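Local coordinates for penicillin-binding protein (Bacillus halodurans, PDB 3TG9) that probably reacts with beta-lactam antibiotics through an active-site serine, as serine penicillin-binding proteins and beta-lactamases do, at residues 9-13 and 14-18; 142-146 and 147-151; 168-171 and 172-176; 240-243 and 244-248. One frame throughout, in Å; residues are numbered along the deposited sequence.

Contact 1. Residues 9-13 and 14-18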
loop_
_atom_site.group_PDB
_atom_site.type_symbol
_atom_site.label_atom_id
_atom_site.label_comp_id
_atom_site.label_asym_id
_atom_site.label_seq_id
_atom_site.Cartn_x
_atom_site.Cartn_y
_atom_site.Cartn_z
ATOM N N THR B 9 -23.442 18.992 -11.720
ATOM C CA THR B 9 -23.197 20.383 -11.379
ATOM C C THR B 9 -22.877 20.507 -9.902
ATOM O O THR B 9 -22.004 21.283 -9.500
ATOM C CB THR B 9 -24.427 21.247 -11.681
ATOM O OG1 THR B 9 -24.841 21.034 -13.037
ATOM C CG2 THR B 9 -24.105 22.714 -11.468
ATOM N N ILE B 10 -23.597 19.738 -9.095
ATOM C CA ILE B 10 -23.383 19.747 -7.654
ATOM C C ILE B 10 -21.949 19.330 -7.328
ATOM O O ILE B 10 -21.235 20.016 -6.589
ATOM C CB ILE B 10 -24.389 18.827 -6.931
ATOM C CG1 ILE B 10 -25.797 19.438 -6.973
ATOM C CG2 ILE B 10 -23.958 18.593 -5.489
ATOM C CD1 ILE B 10 -26.921 18.443 -6.709
ATOM N N MET B 11 -21.528 18.210 -7.896
ATOM C CA MET B 11 -20.183 17.691 -7.649
ATOM C C MET B 11 -19.082 18.579 -8.221
ATOM O O MET B 11 -18.021 18.747 -7.608
ATOM C CB MET B 11 -20.071 16.251 -8.145
ATOM C CG MET B 11 -20.800 15.301 -7.215
ATOM S SD MET B 11 -20.794 13.598 -7.729
ATOM C CE MET B 11 -19.052 13.204 -7.482
ATOM N N GLU B 12 -19.356 19.165 -9.380
ATOM C CA GLU B 12 -18.422 20.077 -10.024
ATOM C C GLU B 12 -18.222 21.312 -9.164
ATOM O O GLU B 12 -17.103 21.798 -9.008
ATOM C CB GLU B 12 -18.946 20.474 -11.404
ATOM C CG GLU B 12 -17.858 20.780 -12.423
ATOM C CD GLU B 12 -18.205 20.246 -13.806
ATOM O OE1 GLU B 12 -19.351 19.773 -13.988
ATOM O OE2 GLU B 12 -17.334 20.289 -14.708
ATOM N N ASP B 13 -19.318 21.808 -8.598
ATOM C CA ASP B 13 -19.280 23.014 -7.781
ATOM C C ASP B 13 -18.564 22.775 -6.458
ATOM O O ASP B 13 -17.868 23.657 -5.941
ATOM C CB ASP B 13 -20.700 23.534 -7.539
ATOM C CG ASP B 13 -21.338 24.095 -8.803
ATOM O OD1 ASP B 13 -20.627 24.765 -9.586
ATOM O OD2 ASP B 13 -22.549 23.867 -9.013
ATOM N N TRP B 14 -18.733 21.579 -5.912
ATOM C CA TRP B 14 -18.072 21.236 -4.660
ATOM C C TRP B 14 -16.744 20.522 -4.894
ATOM O O TRP B 14 -16.073 20.120 -3.940
ATOM C CB TRP B 14 -18.998 20.397 -3.781
ATOM C CG TRP B 14 -20.166 21.178 -3.279
ATOM C CD1 TRP B 14 -21.444 21.156 -3.766
ATOM C CD2 TRP B 14 -20.165 22.123 -2.200
ATOM N NE1 TRP B 14 -22.238 22.019 -3.046
ATOM C CE2 TRP B 14 -21.476 22.623 -2.081
ATOM C CE3 TRP B 14 -19.179 22.585 -1.320
ATOM C CZ2 TRP B 14 -21.830 23.564 -1.119
ATOM C CZ3 TRP B 14 -19.532 23.521 -0.363
ATOM C CH2 TRP B 14 -20.847 24.000 -0.270
ATOM N N LYS B 15 -16.367 20.387 -6.163
ATOM C CA LYS B 15 -15.119 19.726 -6.540
ATOM C C LYS B 15 -14.994 18.371 -5.848
ATOM O O LYS B 15 -14.011 18.117 -5.147
ATOM C CB LYS B 15 -13.910 20.595 -6.176
ATOM C CG LYS B 15 -14.044 22.068 -6.524
ATOM C CD LYS B 15 -14.220 22.280 -8.014
ATOM C CE LYS B 15 -14.488 23.748 -8.328
ATOM N NZ LYS B 15 -14.743 23.969 -9.783
ATOM N N LEU B 16 -15.989 17.508 -6.039
ATOM C CA LEU B 16 -15.995 16.220 -5.357
ATOM C C LEU B 16 -15.577 15.092 -6.277
ATOM O O LEU B 16 -16.254 14.812 -7.270
ATOM C CB LEU B 16 -17.374 15.906 -4.760
ATOM C CG LEU B 16 -17.422 14.617 -3.925
ATOM C CD1 LEU B 16 -16.643 14.792 -2.633
ATOM C CD2 LEU B 16 -18.849 14.205 -3.621
ATOM N N SER B 17 -14.466 14.443 -5.935
ATOM C CA SER B 17 -14.052 13.236 -6.632
ATOM C C SER B 17 -14.730 12.025 -6.007
ATOM O O SER B 17 -14.437 11.650 -4.866
ATOM C CB SER B 17 -12.533 13.071 -6.580
ATOM O OG SER B 17 -12.146 11.825 -7.139
ATOM N N GLY B 18 -15.648 11.429 -6.750
ATOM C CA GLY B 18 -16.327 10.228 -6.314
ATOM C C GLY B 18 -17.538 9.969 -7.187
ATOM O O GLY B 18 -17.553 10.337 -8.364
#

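Contact 2. Residues 142-146 and 147-151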
loop_
_atom_site.group_PDB
_atom_site.type_symbol
_atom_site.label_atom_id
_atom_site.label_comp_id
_atom_site.label_asym_id
_atom_site.label_seq_id
_atom_site.Cartn_x
_atom_site.Cartn_y
_atom_site.Cartn_z
ATOM N N MET B 142 -13.050 0.431 31.521
ATOM C CA MET B 142 -14.331 0.876 31.005
ATOM C C MET B 142 -14.440 2.377 31.238
ATOM O O MET B 142 -13.867 2.903 32.189
ATOM C CB MET B 142 -15.473 0.134 31.687
ATOM C CG MET B 142 -16.580 -0.282 30.730
ATOM S SD MET B 142 -16.387 -1.969 30.118
ATOM C CE MET B 142 -14.622 -2.080 29.869
ATOM N N LYS B 143 -15.149 3.071 30.357
ATOM C CA LYS B 143 -15.243 4.522 30.443
ATOM C C LYS B 143 -16.412 4.923 31.334
ATOM O O LYS B 143 -16.418 5.999 31.935
ATOM C CB LYS B 143 -15.388 5.131 29.047
ATOM C CG LYS B 143 -14.333 4.643 28.057
ATOM C CD LYS B 143 -12.925 5.116 28.436
ATOM C CE LYS B 143 -12.811 6.639 28.362
ATOM N NZ LYS B 143 -11.454 7.137 28.742
ATOM N N PHE B 144 -17.400 4.044 31.422
ATOM C CA PHE B 144 -18.566 4.294 32.253
ATOM C C PHE B 144 -19.440 3.051 32.343
ATOM O O PHE B 144 -19.235 2.088 31.599
ATOM C CB PHE B 144 -19.366 5.499 31.735
ATOM C CG PHE B 144 -19.812 5.377 30.301
ATOM C CD1 PHE B 144 -20.952 4.662 29.974
ATOM C CD2 PHE B 144 -19.107 6.001 29.287
ATOM C CE1 PHE B 144 -21.370 4.557 28.657
ATOM C CE2 PHE B 144 -19.519 5.905 27.968
ATOM C CZ PHE B 144 -20.651 5.180 27.651
ATOM N N PRO B 145 -20.402 3.060 33.280
ATOM C CA PRO B 145 -21.384 1.985 33.442
ATOM C C PRO B 145 -22.134 1.701 32.145
ATOM O O PRO B 145 -22.655 2.633 31.533
ATOM C CB PRO B 145 -22.359 2.564 34.471
ATOM C CG PRO B 145 -21.534 3.490 35.277
ATOM C CD PRO B 145 -20.521 4.078 34.341
ATOM N N PRO B 146 -22.195 0.424 31.736
ATOM C CA PRO B 146 -22.983 0.047 30.559
ATOM C C PRO B 146 -24.390 0.626 30.624
ATOM O O PRO B 146 -25.163 0.273 31.512
ATOM C CB PRO B 146 -23.030 -1.479 30.650
ATOM C CG PRO B 146 -21.762 -1.844 31.333
ATOM C CD PRO B 146 -21.497 -0.732 32.328
ATOM N N GLY B 147 -24.707 1.518 29.692
ATOM C CA GLY B 147 -26.031 2.103 29.616
ATOM C C GLY B 147 -26.069 3.548 30.060
ATOM O O GLY B 147 -27.042 4.253 29.803
ATOM N N HIS B 148 -25.006 3.998 30.716
ATOM C CA HIS B 148 -25.001 5.331 31.318
ATOM C C HIS B 148 -25.239 6.465 30.315
ATOM O O HIS B 148 -26.143 7.280 30.504
ATOM C CB HIS B 148 -23.718 5.577 32.122
ATOM C CG HIS B 148 -23.759 6.824 32.957
ATOM N ND1 HIS B 148 -22.960 7.920 32.703
ATOM C CD2 HIS B 148 -24.512 7.152 34.034
ATOM C CE1 HIS B 148 -23.215 8.865 33.590
ATOM N NE2 HIS B 148 -24.152 8.425 34.410
ATOM N N ARG B 149 -24.435 6.529 29.256
ATOM C CA ARG B 149 -24.583 7.614 28.290
ATOM C C ARG B 149 -24.220 7.215 26.864
ATOM O O ARG B 149 -23.682 6.137 26.632
ATOM C CB ARG B 149 -23.753 8.820 28.716
ATOM C CG ARG B 149 -22.258 8.641 28.539
ATOM C CD ARG B 149 -21.505 9.811 29.150
ATOM N NE ARG B 149 -20.369 10.223 28.330
ATOM C CZ ARG B 149 -19.148 9.700 28.417
ATOM N NH1 ARG B 149 -18.901 8.735 29.292
ATOM N NH2 ARG B 149 -18.172 10.141 27.630
ATOM N N PHE B 150 -24.524 8.096 25.915
ATOM C CA PHE B 150 -24.157 7.874 24.521
ATOM C C PHE B 150 -22.727 8.334 24.236
ATOM O O PHE B 150 -22.364 9.478 24.508
ATOM C CB PHE B 150 -25.135 8.567 23.562
ATOM C CG PHE B 150 -24.800 8.361 22.103
ATOM C CD1 PHE B 150 -25.358 7.311 21.392
ATOM C CD2 PHE B 150 -23.903 9.208 21.453
ATOM C CE1 PHE B 150 -25.038 7.109 20.051
ATOM C CE2 PHE B 150 -23.585 9.019 20.120
ATOM C CZ PHE B 150 -24.152 7.966 19.415
ATOM N N HIS B 151 -21.924 7.439 23.676
ATOM C CA HIS B 151 -20.563 7.784 23.295
ATOM C C HIS B 151 -20.101 6.964 22.095
ATOM O O HIS B 151 -19.848 5.760 22.212
ATOM C CB HIS B 151 -19.613 7.566 24.469
ATOM C CG HIS B 151 -18.276 8.212 24.285
ATOM N ND1 HIS B 151 -17.235 7.595 23.632
ATOM C CD2 HIS B 151 -17.816 9.430 24.663
ATOM C CE1 HIS B 151 -16.187 8.398 23.618
ATOM N NE2 HIS B 151 -16.513 9.519 24.239
#

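Contact 3. Residues 168-171 and 172-176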
loop_
_atom_site.group_PDB
_atom_site.type_symbol
_atom_site.label_atom_id
_atom_site.label_comp_id
_atom_site.label_asym_id
_atom_site.label_seq_id
_atom_site.Cartn_x
_atom_site.Cartn_y
_atom_site.Cartn_z
ATOM N N SER B 168 -21.870 -17.295 14.395
ATOM C CA SER B 168 -22.051 -17.867 13.069
ATOM C C SER B 168 -21.008 -18.940 12.749
ATOM O O SER B 168 -21.307 -19.925 12.077
ATOM C CB SER B 168 -22.020 -16.774 12.000
ATOM O OG SER B 168 -20.714 -16.243 11.844
ATOM N N GLY B 169 -19.781 -18.745 13.216
ATOM C CA GLY B 169 -18.731 -19.712 12.950
ATOM C C GLY B 169 -17.950 -19.399 11.689
ATOM O O GLY B 169 -16.937 -20.028 11.415
ATOM N N VAL B 170 -18.430 -18.433 10.912
ATOM C CA VAL B 170 -17.690 -17.939 9.753
ATOM C C VAL B 170 -17.040 -16.602 10.102
ATOM O O VAL B 170 -17.234 -16.090 11.200
ATOM C CB VAL B 170 -18.600 -17.781 8.521
ATOM C CG1 VAL B 170 -18.953 -19.148 7.939
ATOM C CG2 VAL B 170 -19.869 -16.992 8.874
ATOM N N THR B 171 -16.255 -16.040 9.188
ATOM C CA THR B 171 -15.630 -14.743 9.451
ATOM C C THR B 171 -16.674 -13.654 9.297
ATOM O O THR B 171 -17.678 -13.855 8.622
ATOM C CB THR B 171 -14.457 -14.440 8.494
ATOM O OG1 THR B 171 -14.930 -14.400 7.142
ATOM C CG2 THR B 171 -13.360 -15.501 8.626
ATOM N N PHE B 172 -16.434 -12.503 9.920
ATOM C CA PHE B 172 -17.359 -11.389 9.802
ATOM C C PHE B 172 -17.644 -11.052 8.344
ATOM O O PHE B 172 -18.802 -10.963 7.932
ATOM C CB PHE B 172 -16.844 -10.147 10.531
ATOM C CG PHE B 172 -17.730 -8.951 10.351
ATOM C CD1 PHE B 172 -18.930 -8.852 11.042
ATOM C CD2 PHE B 172 -17.384 -7.940 9.468
ATOM C CE1 PHE B 172 -19.758 -7.757 10.867
ATOM C CE2 PHE B 172 -18.214 -6.844 9.283
ATOM C CZ PHE B 172 -19.403 -6.753 9.985
ATOM N N GLN B 173 -16.577 -10.873 7.575
ATOM C CA GLN B 173 -16.659 -10.553 6.152
ATOM C C GLN B 173 -17.463 -11.588 5.362
ATOM O O GLN B 173 -18.295 -11.239 4.508
ATOM C CB GLN B 173 -15.245 -10.414 5.570
ATOM C CG GLN B 173 -14.410 -9.276 6.190
ATOM C CD GLN B 173 -13.824 -9.609 7.564
ATOM O OE1 GLN B 173 -13.985 -10.720 8.073
ATOM N NE2 GLN B 173 -13.124 -8.640 8.164
ATOM N N GLU B 174 -17.208 -12.860 5.648
ATOM C CA GLU B 174 -17.944 -13.942 5.018
ATOM C C GLU B 174 -19.435 -13.831 5.322
ATOM O O GLU B 174 -20.271 -13.981 4.429
ATOM C CB GLU B 174 -17.415 -15.299 5.486
ATOM C CG GLU B 174 -16.180 -15.764 4.747
ATOM C CD GLU B 174 -15.543 -16.979 5.391
ATOM O OE1 GLU B 174 -15.831 -17.254 6.574
ATOM O OE2 GLU B 174 -14.738 -17.653 4.717
ATOM N N TYR B 175 -19.766 -13.568 6.584
ATOM C CA TYR B 175 -21.162 -13.452 6.972
ATOM C C TYR B 175 -21.862 -12.342 6.185
ATOM O O TYR B 175 -22.923 -12.559 5.594
ATOM C CB TYR B 175 -21.323 -13.222 8.478
ATOM C CG TYR B 175 -22.784 -13.258 8.899
ATOM C CD1 TYR B 175 -23.340 -14.409 9.446
ATOM C CD2 TYR B 175 -23.615 -12.161 8.702
ATOM C CE1 TYR B 175 -24.680 -14.462 9.805
ATOM C CE2 TYR B 175 -24.960 -12.204 9.062
ATOM C CZ TYR B 175 -25.484 -13.357 9.614
ATOM O OH TYR B 175 -26.818 -13.416 9.975
ATOM N N VAL B 176 -21.256 -11.160 6.160
ATOM C CA VAL B 176 -21.902 -10.000 5.556
ATOM C C VAL B 176 -22.054 -10.129 4.046
ATOM O O VAL B 176 -23.115 -9.837 3.495
ATOM C CB VAL B 176 -21.167 -8.689 5.907
ATOM C CG1 VAL B 176 -21.738 -7.527 5.111
ATOM C CG2 VAL B 176 -21.271 -8.412 7.401
#

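Contact 4. Residues 240-243 and 244-248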
loop_
_atom_site.group_PDB
_atom_site.type_symbol
_atom_site.label_atom_id
_atom_site.label_comp_id
_atom_site.label_asym_id
_atom_site.label_seq_id
_atom_site.Cartn_x
_atom_site.Cartn_y
_atom_site.Cartn_z
ATOM N N LEU B 240 -28.896 -1.519 -1.075
ATOM C CA LEU B 240 -28.879 -1.933 0.323
ATOM C C LEU B 240 -30.032 -1.303 1.112
ATOM O O LEU B 240 -30.679 -1.966 1.926
ATOM C CB LEU B 240 -27.531 -1.635 0.994
ATOM C CG LEU B 240 -27.640 -2.001 2.480
ATOM C CD1 LEU B 240 -26.520 -2.853 2.992
ATOM C CD2 LEU B 240 -27.868 -0.758 3.349
ATOM N N TRP B 241 -30.280 -0.020 0.874
ATOM C CA TRP B 241 -31.405 0.669 1.501
ATOM C C TRP B 241 -32.729 0.033 1.058
ATOM O O TRP B 241 -33.604 -0.254 1.877
ATOM C CB TRP B 241 -31.397 2.147 1.113
ATOM C CG TRP B 241 -30.401 3.001 1.846
ATOM C CD1 TRP B 241 -29.336 3.669 1.304
ATOM C CD2 TRP B 241 -30.385 3.298 3.251
ATOM N NE1 TRP B 241 -28.654 4.357 2.287
ATOM C CE2 TRP B 241 -29.279 4.148 3.489
ATOM C CE3 TRP B 241 -31.194 2.924 4.327
ATOM C CZ2 TRP B 241 -28.972 4.637 4.760
ATOM C CZ3 TRP B 241 -30.889 3.410 5.587
ATOM C CH2 TRP B 241 -29.784 4.259 5.794
ATOM N N LEU B 242 -32.868 -0.171 -0.251
ATOM C CA LEU B 242 -34.056 -0.794 -0.820
ATOM C C LEU B 242 -34.363 -2.130 -0.153
ATOM O O LEU B 242 -35.453 -2.327 0.371
ATOM C CB LEU B 242 -33.890 -0.968 -2.326
ATOM C CG LEU B 242 -33.853 0.356 -3.089
ATOM C CD1 LEU B 242 -33.645 0.125 -4.576
ATOM C CD2 LEU B 242 -35.128 1.155 -2.841
ATOM N N ALA B 243 -33.398 -3.040 -0.157
ATOM C CA ALA B 243 -33.573 -4.340 0.491
ATOM C C ALA B 243 -33.930 -4.215 1.971
ATOM O O ALA B 243 -34.735 -4.993 2.484
ATOM C CB ALA B 243 -32.323 -5.195 0.316
ATOM N N LEU B 244 -33.321 -3.256 2.665
ATOM C CA LEU B 244 -33.618 -3.059 4.080
ATOM C C LEU B 244 -35.077 -2.618 4.280
ATOM O O LEU B 244 -35.815 -3.221 5.057
ATOM C CB LEU B 244 -32.649 -2.045 4.706
ATOM C CG LEU B 244 -32.833 -1.697 6.192
ATOM C CD1 LEU B 244 -32.645 -2.923 7.094
ATOM C CD2 LEU B 244 -31.894 -0.567 6.620
ATOM N N MET B 245 -35.483 -1.568 3.572
ATOM C CA MET B 245 -36.820 -1.007 3.725
ATOM C C MET B 245 -37.927 -1.902 3.178
ATOM O O MET B 245 -39.089 -1.698 3.492
ATOM C CB MET B 245 -36.905 0.380 3.084
ATOM C CG MET B 245 -35.968 1.396 3.718
ATOM S SD MET B 245 -36.032 1.347 5.522
ATOM C CE MET B 245 -34.791 2.575 5.941
ATOM N N ARG B 246 -37.572 -2.883 2.355
ATOM C CA ARG B 246 -38.564 -3.806 1.820
ATOM C C ARG B 246 -38.598 -5.097 2.613
ATOM O O ARG B 246 -39.231 -6.061 2.195
ATOM C CB ARG B 246 -38.298 -4.123 0.357
ATOM C CG ARG B 246 -38.341 -2.927 -0.561
ATOM C CD ARG B 246 -38.296 -3.411 -2.002
ATOM N NE ARG B 246 -38.290 -2.314 -2.961
ATOM C CZ ARG B 246 -37.476 -2.252 -4.007
ATOM N NH1 ARG B 246 -36.611 -3.232 -4.230
ATOM N NH2 ARG B 246 -37.538 -1.219 -4.838
ATOM N N HIS B 247 -37.911 -5.106 3.750
ATOM C CA HIS B 247 -37.926 -6.243 4.664
ATOM C C HIS B 247 -37.314 -7.487 4.029
ATOM O O HIS B 247 -37.669 -8.613 4.380
ATOM C CB HIS B 247 -39.354 -6.530 5.154
ATOM C CG HIS B 247 -40.041 -5.341 5.763
ATOM N ND1 HIS B 247 -39.492 -4.612 6.798
ATOM C CD2 HIS B 247 -41.238 -4.768 5.495
ATOM C CE1 HIS B 247 -40.316 -3.633 7.131
ATOM N NE2 HIS B 247 -41.381 -3.705 6.354
ATOM N N GLU B 248 -36.377 -7.271 3.109
ATOM C CA GLU B 248 -35.691 -8.357 2.403
ATOM C C GLU B 248 -34.461 -8.846 3.154
ATOM O O GLU B 248 -33.884 -9.877 2.806
ATOM C CB GLU B 248 -35.302 -7.915 0.986
ATOM C CG GLU B 248 -36.480 -7.890 0.018
ATOM C CD GLU B 248 -36.198 -7.105 -1.250
ATOM O OE1 GLU B 248 -35.046 -6.656 -1.436
ATOM O OE2 GLU B 248 -37.136 -6.931 -2.061
#

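Contact 1. Residues 9-13 and 14-18
K15 folds its side chain back over the carbonyl oxygen of E12, at the point where helix 7-13 stops. Its CB points away from the helix, but CG stands anti to the carbonyl carbon, beside the backbone N, and the bend at chi2 (-61°) turns the chain back toward the last helical turn. CG comes within 3.9 Å of E12 O, CD within 3.1 Å and CE within 3.3 Å; the methylenes pass alongside the oxygen, and NZ ends 3.3 Å from E12 O in a weak hydrogen bond. The backbone N of K15 gives E12 O a second weak bond. K15 has positive phi and is the C-prime residue of a Schellman motif, whose outer bond runs from L16 N to M11 O (2.9 Å). W14 N closes a further turn on I10 O at 3.0 Å, and the indole turns its edge to that same oxygen, while I10 CG2 touches W14 CD1. On the buried side M11 bends at chi3 (69°) and carries CE to 4.0 Å from L16 CD2 and 3.4 Å from G18 O. L16 and I10 continue inward onto V323 of helix 320-330. The chemistry is that of a helix end: E12 O and M11 O are met by backbone N-H groups and E12 O also by a lysine, whose positive charge probably suits the negative end of the helix dipole.

Contact 2. Residues 142-146 and 147-151
F144 meets R149 by a CH-pi contact: R149 CG sits over one face of the phenyl ring, 4.0 Å from its centroid and 13° off the ring normal. Both residues place CG between the backbone N and the carbonyl carbon (F144 chi1 57°), and with both CG atoms in this crowded position the ring and the arginine chain cross. The far end of the arginine is modelled too close to the ring, so the placing of its guanidinium is doubtful.

Apolar contacts add to this. H151 CB comes up at the edge, 3.9 Å from F144 CE2, and H148 CB approaches F144 CD1 at 3.6 Å from an oblique direction. H148 and P145 lie side by side, with their CB atoms 4.1 Å apart. H148 ND1 is buried here with no polar partner in the model, which probably costs some stability.

One hydrogen bond crosses the contact, from H148 N to P145 O (2.8 Å, N-H...O angle 160°). It closes a chain reversal in which P146 and G147 take the two central places, and the positive phi of G147 suits a residue without a side chain. A backbone bond from G147 to T100 ties the turn, and one from H151 to H99 the chain that follows, to the loop after helix 93-98. The whole is a type II beta turn of the Pro-Gly kind, leading to H151 and then Y152, which is probably the tyrosine of a Tyr-x-Asn motif beside the S55-K58 pair, as in serine penicillin-binding proteins.

Contact 3. Residues 168-171 and 172-176
A capping box formed by T171 and E174 starts helix 172-182, and each residue binds the other's backbone N-H. T171 OG1 accepts from E174 N at 3.1 Å, because the threonine hydroxyl lies between the backbone N and the carbonyl carbon (chi1 61°) and is thereby turned over the first helical turn. In return E174 OE1 accepts from T171 N at 2.9 Å. This second bond is nearly straight, 175° at the hydrogen, and it meets the oxygen on its anti side, 25° out of the carboxylate plane. The glutamate reaches back by an extended chain beyond CG, crossing the threonine on its way. A regular helical bond from Y175 N to T171 O follows at 2.9 Å.

Ahead of the box, V170 lies against the same carboxylate, with CB 3.4 Å from E174 OE1. Its CG2 branch touches Y175 CB at 4.1 Å and stands at the edge of the tyrosine ring. S168 adds CB to that ring, 3.7 Å from Y175 CD1. The serine hydroxyl is held twice, since OG bonds to V164 O and also accepts from V170 N in an ST turn at the end of helix 155-168. The phenol of Y175 runs inward to Q67 on helix 58-70, and F172 N is taken by E165, so the new helix is tied at its first turn to two others. The arrangement is that of a short connection between two helices, with an ST turn and a positive-phi glycine, G169, closing one helix and a capping box opening the next.

Contact 4. Residues 240-243 and 244-248
A243 O takes the backbone N-H of E248 at 2.9 Å, and this bond is the outer clasp of a Schellman motif that ends helix 234-245. The inner bond, from H247 N to L244 O, measures 3.1 Å, and H247 serves as the C-prime residue with positive phi. Before the chain turns off, the helix is still regular: M245 N reaches W241 O at 2.9 Å and almost in line (173° at the hydrogen), whereas R246 N bonds to L242 O at 3.0 Å with a clearly more bent geometry, 133°. R246 is also the first residue to leave helical backbone angles.

Two side-chain pairs are four residues apart. W241 and M245 lie alongside each other and point the same way; the methionine bends at chi2 (-46°), and its CE reaches W241 CE3 at 4.0 Å. Both press on F302 of strand 296-303, and the indole NE1 is bonded to S300 OG, so this side of the helix faces the main sheet. E248 comes back over the helix end, with OE1 3.6 Å from A243 CB, while A243 itself also rests on A184 and L249. L242 and R246 lie side by side and point the same way, R246 being exposed and its chain extended from CG to NE. R246 CG passes 3.1 Å from L242 O, and further out the leucine lies over one face of the guanidinium, its CD2 3.9 Å from R246 NH2.

How the contacts relate
From the N terminus the four contacts come in series, none nesting in or crossing another, and each closes a turn of its own. Contact 1 ends the first helix and leads into strand 18-24 of the main sheet, against helix 320-330. Contact 2, about 40 Å away between centres and across the chain's centre, reverses the loop before helix 155-168. Contact 3 joins that helix to helix 172-182 beside helix 58-70. Contact 4 ends helix 234-245, touching both helix 58-70 and the sheet. Contacts 3 and 4 come nearest, about 7 Å between closest atoms, and both reach helix 58-70.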